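Local structure of formiminotetrahydrofolate cyclodeaminase (Thermotoga maritima, 1O5H) at residues C24-V27 / A28-K31; L50-M53 / V54-T58; S105-G108 / E109-N112; H158-F161 / Q162-V166. The protein probably catalyses the ring closure of 5-formiminotetrahydrofolate to 5,10-methenyltetrahydrofolate, releasing ammonia. All blocks are in the same frame, centred on the assembly; numbering follows the deposited sequence.

Interaction 1: residues C24-V27 / A28-K31; sequences CDMV and AERK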
ATOM      1  N   CYS A  24      -3.797 -11.693  -5.577  1.00 42.96           N
ATOM      2  CA  CYS A  24      -2.460 -11.932  -5.052  1.00 43.05           C
ATOM      3  C   CYS A  24      -1.776 -13.063  -5.764  1.00 42.88           C
ATOM      4  O   CYS A  24      -0.706 -12.877  -6.302  1.00 44.95           O
ATOM      5  CB  CYS A  24      -2.480 -12.174  -3.541  1.00 43.14           C
ATOM      6  SG  CYS A  24      -2.490 -10.620  -2.631  1.00 43.75           S
ATOM      7  N   ASP A  25      -2.405 -14.233  -5.777  1.00 44.40           N
ATOM      8  CA  ASP A  25      -1.848 -15.401  -6.438  1.00 42.47           C
ATOM      9  C   ASP A  25      -1.360 -15.029  -7.817  1.00 42.28           C
ATOM     10  O   ASP A  25      -0.305 -15.473  -8.213  1.00 42.97           O
ATOM     11  CB  ASP A  25      -2.868 -16.530  -6.508  1.00 42.56           C
ATOM     12  CG  ASP A  25      -3.080 -17.230  -5.161  1.00 47.27           C
ATOM     13  OD1 ASP A  25      -2.271 -17.021  -4.210  1.00 32.83           O
ATOM     14  OD2 ASP A  25      -4.050 -18.019  -4.979  1.00 49.16           O
HETATM   15  N   MSE A  26      -2.103 -14.182  -8.522  1.00 43.89           N
HETATM   16  CA  MSE A  26      -1.722 -13.743  -9.865  1.00 49.44           C
HETATM   17  C   MSE A  26      -0.480 -12.865  -9.901  1.00 44.75           C
HETATM   18  O   MSE A  26       0.354 -12.969 -10.803  1.00 44.33           O
HETATM   19  CB  MSE A  26      -2.883 -13.015 -10.513  1.00 49.57           C
HETATM   20  CG  MSE A  26      -4.008 -13.949 -10.914  1.00 58.87           C
HETATM   21 SE   MSE A  26      -5.577 -12.991 -11.548  1.00 67.14          SE
HETATM   22  CE  MSE A  26      -6.529 -14.632 -12.567  1.00 59.73           C
ATOM     23  N   VAL A  27      -0.367 -11.973  -8.927  1.00 42.89           N
ATOM     24  CA  VAL A  27       0.826 -11.159  -8.792  1.00 38.28           C
ATOM     25  C   VAL A  27       1.988 -12.084  -8.486  1.00 38.52           C
ATOM     26  O   VAL A  27       3.063 -11.946  -9.057  1.00 39.07           O
ATOM     27  CB  VAL A  27       0.679 -10.139  -7.686  1.00 37.55           C
ATOM     28  CG1 VAL A  27       1.999  -9.383  -7.472  1.00 40.37           C
ATOM     29  CG2 VAL A  27      -0.446  -9.161  -8.000  1.00 36.60           C
ATOM     30  N   ALA A  28       1.752 -13.047  -7.604  1.00 38.73           N
ATOM     31  CA  ALA A  28       2.767 -14.005  -7.180  1.00 38.99           C
ATOM     32  C   ALA A  28       3.241 -14.923  -8.311  1.00 39.94           C
ATOM     33  O   ALA A  28       4.403 -15.317  -8.347  1.00 38.65           O
ATOM     34  CB  ALA A  28       2.245 -14.821  -5.985  1.00 37.72           C
ATOM     35  N   GLU A  29       2.324 -15.233  -9.228  1.00 43.81           N
ATOM     36  CA  GLU A  29       2.514 -16.177 -10.347  1.00 45.68           C
ATOM     37  C   GLU A  29       3.712 -15.866 -11.213  1.00 46.36           C
ATOM     38  O   GLU A  29       4.175 -14.730 -11.305  1.00 46.01           O
ATOM     39  CB  GLU A  29       1.299 -16.113 -11.259  1.00 46.21           C
ATOM     40  CG  GLU A  29       0.633 -17.432 -11.567  1.00 51.01           C
ATOM     41  CD  GLU A  29      -0.717 -17.212 -12.220  1.00 61.78           C
ATOM     42  OE1 GLU A  29      -1.029 -16.047 -12.559  1.00 61.66           O
ATOM     43  OE2 GLU A  29      -1.471 -18.195 -12.391  1.00 73.86           O
ATOM     44  N   ARG A  30       4.196 -16.887 -11.891  1.00 49.39           N
ATOM     45  CA  ARG A  30       5.329 -16.719 -12.787  1.00 51.42           C
ATOM     46  C   ARG A  30       4.888 -16.121 -14.141  1.00 51.51           C
ATOM     47  O   ARG A  30       5.332 -16.539 -15.203  1.00 53.45           O
ATOM     48  CB  ARG A  30       6.030 -18.064 -12.935  1.00 52.30           C
ATOM     49  CG  ARG A  30       7.531 -17.970 -12.954  1.00 53.63           C
ATOM     50  CD  ARG A  30       8.136 -18.234 -14.318  1.00 60.43           C
ATOM     51  NE  ARG A  30       9.575 -18.449 -14.229  1.00 51.77           N
ATOM     52  CZ  ARG A  30      10.412 -18.235 -15.222  1.00 49.90           C
ATOM     53  NH1 ARG A  30       9.954 -17.787 -16.387  1.00 44.37           N
ATOM     54  NH2 ARG A  30      11.708 -18.454 -15.045  1.00 51.31           N
ATOM     55  N   LYS A  31       3.991 -15.147 -14.077  1.00 51.50           N
ATOM     56  CA  LYS A  31       3.503 -14.435 -15.236  1.00 52.10           C
ATOM     57  C   LYS A  31       3.785 -12.943 -14.989  1.00 53.40           C
ATOM     58  O   LYS A  31       3.850 -12.509 -13.844  1.00 52.42           O
ATOM     59  CB  LYS A  31       2.000 -14.688 -15.396  1.00 52.29           C
TER
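M26 and E29 run side by side and point the same way at the point where helix 20-28 gives out. E29 does the touching with one carboxylate oxygen: OE1 stands 4.0 Å from M26 CG, a van der Waals approach of an acid to a methylene. Nearer the backbone, E29 CB rests 3.3 Å from M26 O. M26 is present as selenomethionine. Its CG lies opposite its own carbonyl carbon (chi1 -72°) and the chain continues extended, which carries SE away from the glutamate and lets the long apolar arm lie on L18 and P34. E29 is exposed, a fitting place for a charged chain.

The backbone ends its helix at the same place. A28 N gives C24 O a regular helical bond of 2.8 Å. E29 N makes only weak bonds, to D25 O at 2.8 Å and to M26 O at 3.4 Å, and E29 is the first residue to leave helical angles (psi 157°). The A28 methyl sits 3.4 Å from D25 O, and so short a side chain is compatible with the close packing of E52 of the second subunit on A28.

The D25 carboxylate has its partners outside this turn: OD2 meets K21 and OD1 meets R82 of the second subunit, both in salt bridges. The helix end thus faces the dimer interface: V27 packs on P34 and on A49 of the second subunit, A28 offers its carbonyl to N56 there, and the loop beyond leads to helix 36-56.

Interaction 2: residues L50-M53 / V54-T58; sequences LAEM and VANFT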
ATOM      1  N   LEU A  50     -10.167   4.401   2.422  1.00 39.82           N
ATOM      2  CA  LEU A  50     -10.016   4.971   3.759  1.00 39.31           C
ATOM      3  C   LEU A  50     -10.461   6.433   3.754  1.00 40.80           C
ATOM      4  O   LEU A  50     -11.200   6.868   4.638  1.00 39.36           O
ATOM      5  CB  LEU A  50      -8.599   4.833   4.272  1.00 38.96           C
ATOM      6  CG  LEU A  50      -8.137   3.391   4.474  1.00 43.12           C
ATOM      7  CD1 LEU A  50      -6.629   3.347   4.413  1.00 49.76           C
ATOM      8  CD2 LEU A  50      -8.634   2.799   5.786  1.00 31.27           C
ATOM      9  N   ALA A  51     -10.054   7.193   2.740  1.00 41.76           N
ATOM     10  CA  ALA A  51     -10.434   8.592   2.705  1.00 42.11           C
ATOM     11  C   ALA A  51     -11.944   8.690   2.663  1.00 44.60           C
ATOM     12  O   ALA A  51     -12.539   9.541   3.327  1.00 47.94           O
ATOM     13  CB  ALA A  51      -9.846   9.268   1.531  1.00 42.49           C
ATOM     14  N   GLU A  52     -12.571   7.817   1.886  1.00 44.20           N
ATOM     15  CA  GLU A  52     -14.009   7.778   1.856  1.00 45.66           C
ATOM     16  C   GLU A  52     -14.595   7.455   3.241  1.00 49.16           C
ATOM     17  O   GLU A  52     -15.579   8.081   3.663  1.00 49.27           O
ATOM     18  CB  GLU A  52     -14.485   6.770   0.826  1.00 45.30           C
ATOM     19  CG  GLU A  52     -15.953   6.922   0.498  1.00 48.26           C
ATOM     20  CD  GLU A  52     -16.416   6.021  -0.622  1.00 49.38           C
ATOM     21  OE1 GLU A  52     -15.591   5.610  -1.455  1.00 53.45           O
ATOM     22  OE2 GLU A  52     -17.623   5.732  -0.670  1.00 51.83           O
HETATM   23  N   MSE A  53     -13.992   6.497   3.950  1.00 51.55           N
HETATM   24  CA  MSE A  53     -14.472   6.135   5.278  1.00 55.44           C
HETATM   25  C   MSE A  53     -14.461   7.327   6.204  1.00 50.54           C
HETATM   26  O   MSE A  53     -15.468   7.635   6.818  1.00 52.34           O
HETATM   27  CB  MSE A  53     -13.652   5.020   5.870  1.00 54.33           C
HETATM   28  CG  MSE A  53     -13.829   4.840   7.365  1.00 57.66           C
HETATM   29 SE   MSE A  53     -12.761   3.290   7.856  1.00 75.88          SE
HETATM   30  CE  MSE A  53     -12.986   3.332   9.989  1.00 70.12           C
ATOM     31  N   VAL A  54     -13.332   8.014   6.276  1.00 47.91           N
ATOM     32  CA  VAL A  54     -13.223   9.194   7.104  1.00 45.59           C
ATOM     33  C   VAL A  54     -14.258  10.244   6.700  1.00 46.39           C
ATOM     34  O   VAL A  54     -14.887  10.874   7.569  1.00 48.30           O
ATOM     35  CB  VAL A  54     -11.801   9.783   7.081  1.00 46.33           C
ATOM     36  CG1 VAL A  54     -11.754  11.065   7.873  1.00 42.55           C
ATOM     37  CG2 VAL A  54     -10.772   8.765   7.645  1.00 42.85           C
ATOM     38  N   ALA A  55     -14.476  10.427   5.401  1.00 44.82           N
ATOM     39  CA  ALA A  55     -15.463  11.422   4.968  1.00 45.17           C
ATOM     40  C   ALA A  55     -16.879  11.031   5.385  1.00 46.57           C
ATOM     41  O   ALA A  55     -17.659  11.873   5.831  1.00 47.38           O
ATOM     42  CB  ALA A  55     -15.397  11.630   3.497  1.00 46.38           C
ATOM     43  N   ASN A  56     -17.208   9.751   5.244  1.00 47.29           N
ATOM     44  CA  ASN A  56     -18.497   9.253   5.703  1.00 47.21           C
ATOM     45  C   ASN A  56     -18.699   9.461   7.173  1.00 48.56           C
ATOM     46  O   ASN A  56     -19.760   9.914   7.584  1.00 50.39           O
ATOM     47  CB  ASN A  56     -18.641   7.772   5.417  1.00 47.08           C
ATOM     48  CG  ASN A  56     -19.257   7.503   4.074  1.00 48.00           C
ATOM     49  OD1 ASN A  56     -20.140   8.248   3.610  1.00 41.21           O
ATOM     50  ND2 ASN A  56     -18.802   6.427   3.426  1.00 44.01           N
ATOM     51  N   PHE A  57     -17.687   9.129   7.969  1.00 47.84           N
ATOM     52  CA  PHE A  57     -17.802   9.304   9.385  1.00 48.43           C
ATOM     53  C   PHE A  57     -17.751  10.775   9.806  1.00 50.06           C
ATOM     54  O   PHE A  57     -17.768  11.069  10.994  1.00 51.85           O
ATOM     55  CB  PHE A  57     -16.727   8.513  10.089  1.00 49.36           C
ATOM     56  CG  PHE A  57     -17.101   7.096  10.370  1.00 53.44           C
ATOM     57  CD1 PHE A  57     -17.995   6.790  11.382  1.00 55.19           C
ATOM     58  CD2 PHE A  57     -16.514   6.053   9.658  1.00 65.01           C
ATOM     59  CE1 PHE A  57     -18.325   5.474  11.665  1.00 57.82           C
ATOM     60  CE2 PHE A  57     -16.835   4.724   9.939  1.00 62.83           C
ATOM     61  CZ  PHE A  57     -17.739   4.439  10.945  1.00 57.74           C
ATOM     62  N   THR A  58     -17.693  11.697   8.848  1.00 50.24           N
ATOM     63  CA  THR A  58     -17.658  13.121   9.171  1.00 50.08           C
ATOM     64  C   THR A  58     -18.969  13.794   8.818  1.00 53.93           C
ATOM     65  O   THR A  58     -19.381  14.778   9.461  1.00 57.07           O
ATOM     66  CB  THR A  58     -16.497  13.814   8.455  1.00 49.05           C
ATOM     67  OG1 THR A  58     -15.260  13.186   8.828  1.00 49.29           O
ATOM     68  CG2 THR A  58     -16.330  15.236   8.953  1.00 42.61           C
TER
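This is a local i to i+4 contact on a helix, M53 against F57, in the buried last turns of helix 36-56 where the chain leaves it. M53, a selenomethionine, has CG anti to the backbone N (chi1 164°) and an extended chain, which carries it slantwise across the edge of the phenylalanine. M53 CG lies in the plane of the F57 ring, at its edge, 3.7 Å from CD2, and M53 CE comes within 4.1 Å of CE2. Both side chains are apolar, and both also touch L146.

On another flank, E52 and N56 lie alongside each other, with N56 ND2 4.1 Å from E52 CG. Their polar ends look elsewhere: E52 OE1 forms a salt bridge with R82, and N56 ND2 gives a hydrogen bond to A28 O of the second subunit.

Regular bonds run from V54 N to L50 O (2.9 Å) through F57 N to M53 O (2.9 Å). At the exit T58 OG1 donates to V54 O at 2.7 Å, giving that carbonyl a partner where the helix ends, and also bonds N143 N.

Around this turn, A51 and A55 face helix 107-141, V54 meets helix 147-172, E52 and N56 lie on helix 68-100, and the second subunit covers L50 and M53 with its V27.

Interaction 3: residues S105-G108 / E109-N112; sequences SSEG and ELQN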
ATOM      1  N   SER A 105       7.942  -6.633 -33.182  1.00 77.76           N
ATOM      2  CA  SER A 105       7.435  -5.894 -34.366  1.00 75.90           C
ATOM      3  C   SER A 105       8.183  -4.554 -34.577  1.00 74.26           C
ATOM      4  O   SER A 105       9.176  -4.276 -33.882  1.00 74.78           O
ATOM      5  CB  SER A 105       5.910  -5.706 -34.300  1.00 75.09           C
ATOM      6  OG  SER A 105       5.496  -5.327 -32.990  1.00 78.11           O
ATOM      7  N   SER A 106       7.711  -3.738 -35.525  1.00 71.03           N
ATOM      8  CA  SER A 106       8.400  -2.484 -35.914  1.00 68.47           C
ATOM      9  C   SER A 106       8.678  -1.508 -34.755  1.00 66.59           C
ATOM     10  O   SER A 106       8.017  -1.563 -33.725  1.00 66.76           O
ATOM     11  CB  SER A 106       7.632  -1.770 -37.040  1.00 67.66           C
ATOM     12  OG  SER A 106       6.913  -0.621 -36.537  1.00 65.03           O
ATOM     13  N   GLU A 107       9.666  -0.629 -34.942  1.00 65.43           N
ATOM     14  CA  GLU A 107       9.976   0.451 -33.992  1.00 64.13           C
ATOM     15  C   GLU A 107       8.920   1.558 -34.006  1.00 62.62           C
ATOM     16  O   GLU A 107       8.871   2.379 -33.096  1.00 62.65           O
ATOM     17  CB  GLU A 107      11.370   1.040 -34.257  1.00 64.21           C
ATOM     18  CG  GLU A 107      12.467   0.498 -33.346  1.00 64.45           C
ATOM     19  CD  GLU A 107      12.488   1.164 -31.978  1.00 66.65           C
ATOM     20  OE1 GLU A 107      12.299   2.404 -31.895  1.00 69.96           O
ATOM     21  OE2 GLU A 107      12.712   0.452 -30.976  1.00 67.55           O
ATOM     22  N   GLY A 108       8.081   1.583 -35.038  1.00 60.89           N
ATOM     23  CA  GLY A 108       6.921   2.473 -35.057  1.00 59.12           C
ATOM     24  C   GLY A 108       5.907   2.049 -34.013  1.00 58.36           C
ATOM     25  O   GLY A 108       5.638   2.776 -33.061  1.00 59.42           O
ATOM     26  N   GLU A 109       5.357   0.854 -34.192  1.00 57.38           N
ATOM     27  CA  GLU A 109       4.379   0.279 -33.261  1.00 57.29           C
ATOM     28  C   GLU A 109       4.878   0.215 -31.777  1.00 55.05           C
ATOM     29  O   GLU A 109       4.112   0.531 -30.867  1.00 52.69           O
ATOM     30  CB  GLU A 109       3.910  -1.110 -33.769  1.00 56.18           C
ATOM     31  CG  GLU A 109       3.541  -1.175 -35.254  1.00 60.94           C
ATOM     32  CD  GLU A 109       3.703  -2.572 -35.884  1.00 60.15           C
ATOM     33  OE1 GLU A 109       2.779  -3.412 -35.774  1.00 63.56           O
ATOM     34  OE2 GLU A 109       4.752  -2.836 -36.515  1.00 55.37           O
ATOM     35  N   LEU A 110       6.144  -0.177 -31.556  1.00 54.11           N
ATOM     36  CA  LEU A 110       6.714  -0.342 -30.206  1.00 53.47           C
ATOM     37  C   LEU A 110       6.775   0.998 -29.476  1.00 52.38           C
ATOM     38  O   LEU A 110       6.245   1.139 -28.372  1.00 52.07           O
ATOM     39  CB  LEU A 110       8.116  -0.987 -30.257  1.00 53.35           C
ATOM     40  CG  LEU A 110       8.858  -1.209 -28.920  1.00 55.01           C
ATOM     41  CD1 LEU A 110       8.207  -2.318 -28.114  1.00 55.97           C
ATOM     42  CD2 LEU A 110      10.375  -1.491 -29.081  1.00 54.90           C
ATOM     43  N   GLN A 111       7.419   1.977 -30.105  1.00 50.86           N
ATOM     44  CA  GLN A 111       7.548   3.306 -29.541  1.00 48.44           C
ATOM     45  C   GLN A 111       6.202   3.846 -29.096  1.00 48.50           C
ATOM     46  O   GLN A 111       6.073   4.418 -28.005  1.00 49.20           O
ATOM     47  CB  GLN A 111       8.202   4.245 -30.542  1.00 47.28           C
ATOM     48  CG  GLN A 111       9.700   4.262 -30.425  1.00 46.83           C
ATOM     49  CD  GLN A 111      10.138   4.900 -29.138  1.00 56.31           C
ATOM     50  OE1 GLN A 111       9.781   6.056 -28.845  1.00 58.65           O
ATOM     51  NE2 GLN A 111      10.905   4.159 -28.351  1.00 60.22           N
ATOM     52  N   ASN A 112       5.192   3.643 -29.922  1.00 46.62           N
ATOM     53  CA  ASN A 112       3.856   4.091 -29.579  1.00 46.83           C
ATOM     54  C   ASN A 112       3.248   3.304 -28.407  1.00 46.30           C
ATOM     55  O   ASN A 112       2.543   3.872 -27.565  1.00 48.62           O
ATOM     56  CB  ASN A 112       2.968   4.016 -30.812  1.00 49.26           C
ATOM     57  CG  ASN A 112       1.531   3.754 -30.470  1.00 54.24           C
ATOM     58  OD1 ASN A 112       0.798   4.670 -30.092  1.00 55.84           O
ATOM     59  ND2 ASN A 112       1.109   2.491 -30.598  1.00 63.38           N
TER
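S106 and E109 meet at the start of helix 107-141, where the extended S106 (psi 157°) gives way to helical residues and the first turn closes with L110 N bonded to S106 O at 3.2 Å. Further bonds follow from Q111 N to E107 O, a weak one, and from N112 N to G108 O at 3.3 Å.

The serine hydroxyl reaches into the turn. S106 OG accepts from E109 N at 3.2 Å and, weakly, from G108 N at 2.9 Å, serving amides that have no preceding helical carbonyl. E109 returns the favour. With CG opposite its carbonyl carbon (chi1 -46°), its extended chain reaches back past the helix start to S106, and S106 N donates to OE2 at 3.2 Å, coming from above the carboxylate plane. The hydroxyl also makes a weak bond to the same oxygen, 3.1 Å from S106 OG to E109 OE2.

Elsewhere on the turn, E107 bends at chi2 and lies across Q111, with E107 OE1 3.5 Å from Q111 CG. The amide of Q111 is turned to S176 N instead, linking the helix to a loop. A glutamate three residues after a serine N-cap, each side chain bonded to the other's backbone N-H, is the classic capping box; here it sits at the molecular surface.

Interaction 4: residues H158-F161 / Q162-V166; sequences HAVF and QVEKV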
ATOM      1  N   HIS A 158       1.246   8.017  -0.569  1.00 39.30           N
ATOM      2  CA  HIS A 158       2.630   8.271  -0.866  1.00 40.98           C
ATOM      3  C   HIS A 158       3.347   7.060  -1.487  1.00 41.88           C
ATOM      4  O   HIS A 158       4.078   7.199  -2.485  1.00 46.03           O
ATOM      5  CB  HIS A 158       3.317   8.697   0.413  1.00 42.56           C
ATOM      6  CG  HIS A 158       4.754   9.046   0.236  1.00 44.55           C
ATOM      7  ND1 HIS A 158       5.776   8.229   0.673  1.00 47.82           N
ATOM      8  CD2 HIS A 158       5.345  10.124  -0.330  1.00 49.14           C
ATOM      9  CE1 HIS A 158       6.938   8.792   0.390  1.00 46.82           C
ATOM     10  NE2 HIS A 158       6.703   9.945  -0.216  1.00 55.56           N
ATOM     11  N   ALA A 159       3.156   5.873  -0.918  1.00 37.55           N
ATOM     12  CA  ALA A 159       3.824   4.692  -1.475  1.00 35.57           C
ATOM     13  C   ALA A 159       3.370   4.442  -2.919  1.00 36.54           C
ATOM     14  O   ALA A 159       4.183   4.104  -3.778  1.00 37.17           O
ATOM     15  CB  ALA A 159       3.565   3.447  -0.613  1.00 32.00           C
ATOM     16  N   VAL A 160       2.068   4.581  -3.172  1.00 34.94           N
ATOM     17  CA  VAL A 160       1.550   4.310  -4.474  1.00 33.31           C
ATOM     18  C   VAL A 160       2.268   5.274  -5.402  1.00 34.69           C
ATOM     19  O   VAL A 160       2.797   4.880  -6.442  1.00 36.67           O
ATOM     20  CB  VAL A 160       0.047   4.506  -4.549  1.00 33.06           C
ATOM     21  CG1 VAL A 160      -0.432   4.300  -5.985  1.00 32.02           C
ATOM     22  CG2 VAL A 160      -0.648   3.514  -3.638  1.00 32.78           C
ATOM     23  N   PHE A 161       2.358   6.528  -4.997  1.00 30.96           N
ATOM     24  CA  PHE A 161       3.076   7.438  -5.822  1.00 30.08           C
ATOM     25  C   PHE A 161       4.478   6.911  -6.083  1.00 30.59           C
ATOM     26  O   PHE A 161       4.960   6.921  -7.219  1.00 32.46           O
ATOM     27  CB  PHE A 161       3.166   8.840  -5.229  1.00 27.35           C
ATOM     28  CG  PHE A 161       4.228   9.653  -5.866  1.00 28.20           C
ATOM     29  CD1 PHE A 161       4.005  10.250  -7.120  1.00 30.65           C
ATOM     30  CD2 PHE A 161       5.500   9.735  -5.289  1.00 19.52           C
ATOM     31  CE1 PHE A 161       5.026  11.014  -7.769  1.00 28.00           C
ATOM     32  CE2 PHE A 161       6.534  10.473  -5.931  1.00 33.56           C
ATOM     33  CZ  PHE A 161       6.283  11.119  -7.176  1.00 30.07           C
ATOM     34  N   GLN A 162       5.161   6.474  -5.043  1.00 29.92           N
ATOM     35  CA  GLN A 162       6.506   5.945  -5.294  1.00 30.24           C
ATOM     36  C   GLN A 162       6.478   4.790  -6.258  1.00 30.79           C
ATOM     37  O   GLN A 162       7.279   4.771  -7.173  1.00 35.69           O
ATOM     38  CB  GLN A 162       7.214   5.578  -4.014  1.00 27.50           C
ATOM     39  CG  GLN A 162       7.666   6.824  -3.272  1.00 38.38           C
ATOM     40  CD  GLN A 162       8.105   6.535  -1.855  1.00 61.44           C
ATOM     41  OE1 GLN A 162       7.546   5.659  -1.167  1.00 65.79           O
ATOM     42  NE2 GLN A 162       9.105   7.274  -1.403  1.00 75.07           N
ATOM     43  N   VAL A 163       5.531   3.859  -6.088  1.00 31.56           N
ATOM     44  CA  VAL A 163       5.447   2.671  -6.946  1.00 31.97           C
ATOM     45  C   VAL A 163       5.344   3.139  -8.383  1.00 33.55           C
ATOM     46  O   VAL A 163       6.172   2.793  -9.232  1.00 36.70           O
ATOM     47  CB  VAL A 163       4.227   1.801  -6.617  1.00 30.53           C
ATOM     48  CG1 VAL A 163       3.952   0.836  -7.721  1.00 30.46           C
ATOM     49  CG2 VAL A 163       4.430   1.043  -5.333  1.00 35.48           C
ATOM     50  N   GLU A 164       4.355   3.974  -8.640  1.00 31.50           N
ATOM     51  CA  GLU A 164       4.055   4.367  -9.989  1.00 30.36           C
ATOM     52  C   GLU A 164       5.143   5.206 -10.634  1.00 32.23           C
ATOM     53  O   GLU A 164       5.370   5.088 -11.838  1.00 34.38           O
ATOM     54  CB  GLU A 164       2.732   5.084 -10.009  1.00 28.48           C
ATOM     55  CG  GLU A 164       1.657   4.244  -9.357  1.00 29.89           C
ATOM     56  CD  GLU A 164       1.342   2.976 -10.112  1.00 33.72           C
ATOM     57  OE1 GLU A 164       1.848   2.797 -11.239  1.00 43.72           O
ATOM     58  OE2 GLU A 164       0.562   2.153  -9.586  1.00 46.61           O
ATOM     59  N   LYS A 165       5.835   6.025  -9.849  1.00 31.80           N
ATOM     60  CA  LYS A 165       6.944   6.805 -10.375  1.00 32.21           C
ATOM     61  C   LYS A 165       7.965   5.866 -10.961  1.00 35.81           C
ATOM     62  O   LYS A 165       8.409   6.063 -12.120  1.00 40.09           O
ATOM     63  CB  LYS A 165       7.617   7.608  -9.284  1.00 33.49           C
ATOM     64  CG  LYS A 165       8.784   8.410  -9.758  1.00 30.66           C
ATOM     65  CD  LYS A 165       9.435   9.145  -8.600  1.00 28.10           C
ATOM     66  CE  LYS A 165      10.508  10.080  -9.118  1.00 33.55           C
ATOM     67  NZ  LYS A 165      11.137  10.725  -7.965  1.00 39.45           N
ATOM     68  N   VAL A 166       8.333   4.831 -10.204  1.00 32.76           N
ATOM     69  CA  VAL A 166       9.248   3.855 -10.773  1.00 34.24           C
ATOM     70  C   VAL A 166       8.702   3.285 -12.097  1.00 36.09           C
ATOM     71  O   VAL A 166       9.438   3.175 -13.095  1.00 37.57           O
ATOM     72  CB  VAL A 166       9.621   2.762  -9.776  1.00 36.57           C
ATOM     73  CG1 VAL A 166      10.097   1.477 -10.492  1.00 30.15           C
ATOM     74  CG2 VAL A 166      10.688   3.284  -8.836  1.00 27.65           C
TER
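Q162 and F161, the two residues most covered by this contact, reach the turns before and after them on helix 147-172. Q162 extends beyond a CG set opposite its carbonyl carbon (chi1 -74°), which directs the chain back to the imidazole of H158. The CG of Q162 lies over one face of that ring, and Q162 CD comes within 3.4 Å of H158 CE1; amide and ring planes stand 52° apart. H158 is held from elsewhere too, stacked with Y199 and weakly bonded through NE2 to E196.

F161 has CG anti to its backbone N (chi1 163°), which places its ring beside K165 of the following turn. K165 CB stands over one face of the ring, offset to the rim, and K165 CD is 4.0 Å from F161 CZ. The lysine suits this place because its methylenes lie against the phenylalanine ring while NZ travels on to a salt bridge with E192. V160 adds a smaller apolar touch, CG1 to E164 CG at 4.0 Å.

The backbone is unbroken: Q162 N to H158 O and K165 N to F161 O are both 2.9 Å. F161 faces helix 178-206, V160 and E164 face helix 107-141, and A159 packs on A159 of the second subunit. The arrangement is i to i+4 side-chain packing on a central helix of an all-helical bundle.

From the N terminus the four interactions come in series; none closes a loop, nests in or crosses another, since each joins adjoining residues. Interaction 1 marks the end of helix 20-28, and interaction 2 the end of the next one, helix 36-56. Their centres are 32 Å apart within one chain, yet these two helix ends meet across the dimer interface. Interaction 3 opens helix 107-141 at the surface, on the opposite side of the chain's centre from interaction 2, about 45 Å away between centres. Interaction 4, midway along helix 147-172, is the most central and ties helices 36-56, 107-141 and 178-206 together beside the second subunit.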